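PDB 3DB2: putative NADPH-dependent oxidoreductase from Desulfitobacterium hafniense DCB-2, which probably catalyses an NADPH-dependent oxidation or reduction of a substrate not yet identified, as a two-domain dehydrogenase of the GFO/IDH/MocA family. Local coordinates for residues C[99-110]-C[324-335]. Sequence-based numbering, arbitrary orientation.
Sequences ISVSLDHAQRID and AEASLRNLAVVL
The carbonyl oxygen of Ser102, against which a methyl of Leu331 lies, is gripped by two donors. Ser100 OG reaches it at 2.9 Å, tilted 24° out of the carbonyl plane, and Ala106 N bonds to it as the first turn of the helix winds up. Leu331 CD2 touches the same oxygen at 3.6 Å, while its other methyl, CD1, sits 3.4 Å from Ser100 O, a carbonyl that the contact buries without a partner. With chi1 at 174°, Leu331 swings CG away from its own backbone N, and both methyls lie against carbonyl oxygens of the loop that leads into helix 103-116. One turn on, Leu335 reaches the junction of loop and helix, CD1 against Leu103 CB and CD2 against Val101 O.

Alongside the helix itself, Leu328 lays CD1 on the methyl of Ala106, 3.8 Å away, and its CD2 meets Leu103 CD1 with the two side chains crossing at a slant. The segments 103-110 and 324-335 run almost antiparallel, at 172°, with their axes 9.5 Å apart at closest approach. At the other end Ala324 CB lies against Asp110, 3.4 Å from OD1.

Ile99 comes in from the loop, setting CB against Ser327 CB at 3.8 Å and stretching CD1 toward Ala324 O. A water bridges the backbones here, accepting from Ile99 N and donating to Ser327 O; Ser327 OG is hydrogen-bonded to Gly323 O, one turn back. Ile99 and Ser327 both also touch Cys122 of strand 120-123, the edge strand of the parallel sheet. Helix 324-343, near the C-terminus, thus packs on the NAD-binding Rossmann domain while Asn330, Val333 and Val334 touch helix 183-194, an arrangement consistent with the two-domain architecture of GFO/IDH/MocA oxidoreductases.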
# COMPACT_ATOMS: atom_id res chain seq x y z
N ILE C 99 -5.49 -4.36 23.94
CA ILE C 99 -5.81 -4.12 25.34
C ILE C 99 -7.26 -4.47 25.61
O ILE C 99 -7.58 -5.09 26.64
CB ILE C 99 -5.49 -2.67 25.71
CG1 ILE C 99 -5.92 -2.33 27.13
CG2 ILE C 99 -6.11 -1.66 24.77
CD1 ILE C 99 -5.22 -1.08 27.65
N SER C 100 -8.14 -4.13 24.68
CA SER C 100 -9.54 -4.48 24.68
C SER C 100 -10.13 -4.18 23.31
O SER C 100 -9.39 -3.67 22.47
CB SER C 100 -10.29 -3.65 25.73
OG SER C 100 -10.25 -2.26 25.47
N VAL C 101 -11.40 -4.46 23.06
CA VAL C 101 -12.00 -3.96 21.82
C VAL C 101 -12.89 -2.76 22.06
O VAL C 101 -13.31 -2.07 21.11
CB VAL C 101 -12.73 -5.10 21.08
CG1 VAL C 101 -11.64 -5.94 20.43
CG2 VAL C 101 -13.61 -5.95 21.97
N SER C 102 -13.22 -2.40 23.32
CA SER C 102 -13.99 -1.17 23.46
C SER C 102 -13.20 -0.10 24.21
O SER C 102 -12.33 -0.33 25.05
CB SER C 102 -15.31 -1.44 24.17
OG SER C 102 -15.17 -1.22 25.57
N LEU C 103 -13.50 1.17 23.90
CA LEU C 103 -12.77 2.25 24.57
C LEU C 103 -12.99 2.23 26.08
O LEU C 103 -12.08 2.48 26.86
CB LEU C 103 -13.22 3.58 23.96
CG LEU C 103 -12.49 4.83 24.43
CD1 LEU C 103 -11.01 4.79 24.10
CD2 LEU C 103 -13.09 6.09 23.83
N ASP C 104 -14.23 1.97 26.48
CA ASP C 104 -14.64 1.97 27.88
C ASP C 104 -13.71 1.08 28.71
O ASP C 104 -13.14 1.46 29.72
CB ASP C 104 -16.08 1.48 28.02
CG ASP C 104 -16.52 1.54 29.48
OD1 ASP C 104 -16.33 2.61 30.09
OD2 ASP C 104 -17.05 0.53 29.99
N HIS C 105 -13.54 -0.13 28.25
CA HIS C 105 -12.71 -1.18 28.82
C HIS C 105 -11.26 -0.74 28.82
O HIS C 105 -10.55 -0.95 29.81
CB HIS C 105 -12.93 -2.46 28.06
CG HIS C 105 -14.20 -3.19 28.35
ND1 HIS C 105 -14.41 -4.49 27.93
CD2 HIS C 105 -15.31 -2.83 29.03
CE1 HIS C 105 -15.61 -4.89 28.34
NE2 HIS C 105 -16.19 -3.90 29.01
N ALA C 106 -10.81 -0.12 27.72
CA ALA C 106 -9.41 0.31 27.69
C ALA C 106 -9.22 1.34 28.79
O ALA C 106 -8.19 1.37 29.46
CB ALA C 106 -9.03 0.90 26.34
N GLN C 107 -10.22 2.22 28.93
CA GLN C 107 -10.13 3.27 29.96
C GLN C 107 -10.17 2.66 31.35
O GLN C 107 -9.50 3.10 32.29
CB GLN C 107 -11.29 4.26 29.78
CG GLN C 107 -11.07 5.18 28.59
CD GLN C 107 -12.25 6.08 28.30
OE1 GLN C 107 -13.42 5.75 28.53
NE2 GLN C 107 -11.92 7.26 27.76
N ARG C 108 -10.96 1.60 31.54
CA ARG C 108 -10.99 0.97 32.86
C ARG C 108 -9.62 0.42 33.19
O ARG C 108 -9.22 0.47 34.34
CB ARG C 108 -12.05 -0.13 32.88
CG ARG C 108 -13.44 0.42 33.22
CD ARG C 108 -14.53 -0.57 32.84
NE ARG C 108 -14.39 -1.83 33.57
CZ ARG C 108 -15.09 -2.93 33.32
NH1 ARG C 108 -15.99 -2.91 32.34
NH2 ARG C 108 -14.90 -4.03 34.03
N ILE C 109 -8.90 -0.09 32.20
CA ILE C 109 -7.63 -0.75 32.43
C ILE C 109 -6.57 0.29 32.74
O ILE C 109 -5.73 0.17 33.63
CB ILE C 109 -7.27 -1.63 31.23
CG1 ILE C 109 -8.24 -2.79 31.02
CG2 ILE C 109 -5.84 -2.08 31.33
CD1 ILE C 109 -8.15 -3.39 29.63
N ASP C 110 -6.56 1.39 32.00
CA ASP C 110 -5.62 2.47 32.33
C ASP C 110 -5.85 2.95 33.76
O ASP C 110 -4.92 3.15 34.54
CB ASP C 110 -5.78 3.57 31.29
CG ASP C 110 -4.73 4.66 31.31
OD1 ASP C 110 -3.58 4.42 31.72
OD2 ASP C 110 -5.08 5.80 30.90
N ALA C 324 -0.69 1.07 29.17
CA ALA C 324 -2.12 1.17 28.95
C ALA C 324 -2.44 2.31 27.98
O ALA C 324 -3.31 2.13 27.13
CB ALA C 324 -2.88 1.39 30.25
N GLU C 325 -1.73 3.42 28.10
CA GLU C 325 -1.99 4.57 27.23
C GLU C 325 -1.64 4.26 25.78
O GLU C 325 -2.42 4.48 24.86
CB GLU C 325 -1.16 5.74 27.71
CG GLU C 325 -1.73 7.12 27.54
CD GLU C 325 -0.78 8.10 28.25
OE1 GLU C 325 0.32 8.36 27.71
OE2 GLU C 325 -1.18 8.56 29.35
N ALA C 326 -0.44 3.75 25.59
CA ALA C 326 0.11 3.37 24.30
C ALA C 326 -0.80 2.31 23.67
O ALA C 326 -1.15 2.41 22.50
CB ALA C 326 1.54 2.91 24.44
N SER C 327 -1.18 1.32 24.46
CA SER C 327 -2.06 0.27 23.92
C SER C 327 -3.39 0.85 23.48
O SER C 327 -3.94 0.48 22.43
CB SER C 327 -2.29 -0.84 24.95
OG SER C 327 -1.06 -1.35 25.40
N LEU C 328 -3.90 1.76 24.32
CA LEU C 328 -5.17 2.44 24.05
C LEU C 328 -5.01 3.20 22.73
O LEU C 328 -5.96 3.23 21.96
CB LEU C 328 -5.55 3.35 25.21
CG LEU C 328 -6.94 4.00 25.20
CD1 LEU C 328 -7.39 4.29 26.62
CD2 LEU C 328 -6.97 5.27 24.38
N ARG C 329 -3.85 3.79 22.46
CA ARG C 329 -3.69 4.53 21.22
C ARG C 329 -3.79 3.59 20.02
O ARG C 329 -4.29 3.99 18.98
CB ARG C 329 -2.35 5.26 21.15
CG ARG C 329 -2.37 6.73 21.53
CD ARG C 329 -1.21 7.48 20.90
NE ARG C 329 -1.57 8.78 20.37
CZ ARG C 329 -1.99 9.07 19.15
NH1 ARG C 329 -2.13 8.12 18.23
NH2 ARG C 329 -2.27 10.34 18.85
N ASN C 330 -3.32 2.36 20.20
CA ASN C 330 -3.44 1.38 19.10
C ASN C 330 -4.90 1.03 18.85
O ASN C 330 -5.40 0.95 17.71
CB ASN C 330 -2.62 0.12 19.41
CG ASN C 330 -1.13 0.35 19.40
OD1 ASN C 330 -0.69 1.34 18.81
ND2 ASN C 330 -0.40 -0.56 20.04
N LEU C 331 -5.68 0.80 19.90
CA LEU C 331 -7.10 0.51 19.74
C LEU C 331 -7.86 1.68 19.09
O LEU C 331 -8.76 1.49 18.29
CB LEU C 331 -7.76 0.28 21.10
CG LEU C 331 -9.29 0.10 21.13
CD1 LEU C 331 -9.66 -1.11 20.27
CD2 LEU C 331 -9.76 -0.02 22.58
N ALA C 332 -7.48 2.89 19.50
CA ALA C 332 -8.09 4.11 18.99
C ALA C 332 -7.94 4.23 17.48
O ALA C 332 -8.83 4.73 16.79
CB ALA C 332 -7.45 5.31 19.68
N VAL C 333 -6.83 3.77 16.92
CA VAL C 333 -6.70 3.73 15.46
C VAL C 333 -7.78 2.84 14.85
O VAL C 333 -8.43 3.18 13.86
CB VAL C 333 -5.29 3.29 15.05
CG1 VAL C 333 -5.07 3.14 13.56
CG2 VAL C 333 -4.27 4.33 15.57
N VAL C 334 -7.98 1.66 15.45
CA VAL C 334 -8.99 0.73 14.96
C VAL C 334 -10.36 1.38 15.09
O VAL C 334 -11.15 1.29 14.14
CB VAL C 334 -8.92 -0.63 15.69
CG1 VAL C 334 -10.06 -1.54 15.21
CG2 VAL C 334 -7.60 -1.35 15.45
N LEU C 335 -10.65 2.02 16.22
CA LEU C 335 -12.00 2.58 16.39
C LEU C 335 -12.21 3.75 15.42
O LEU C 335 -13.31 3.93 14.89
CB LEU C 335 -12.24 2.97 17.84
CG LEU C 335 -12.12 1.85 18.88
CD1 LEU C 335 -12.19 2.42 20.30
CD2 LEU C 335 -13.18 0.77 18.68
O HOH W 1 -3.89 -2.63 22.11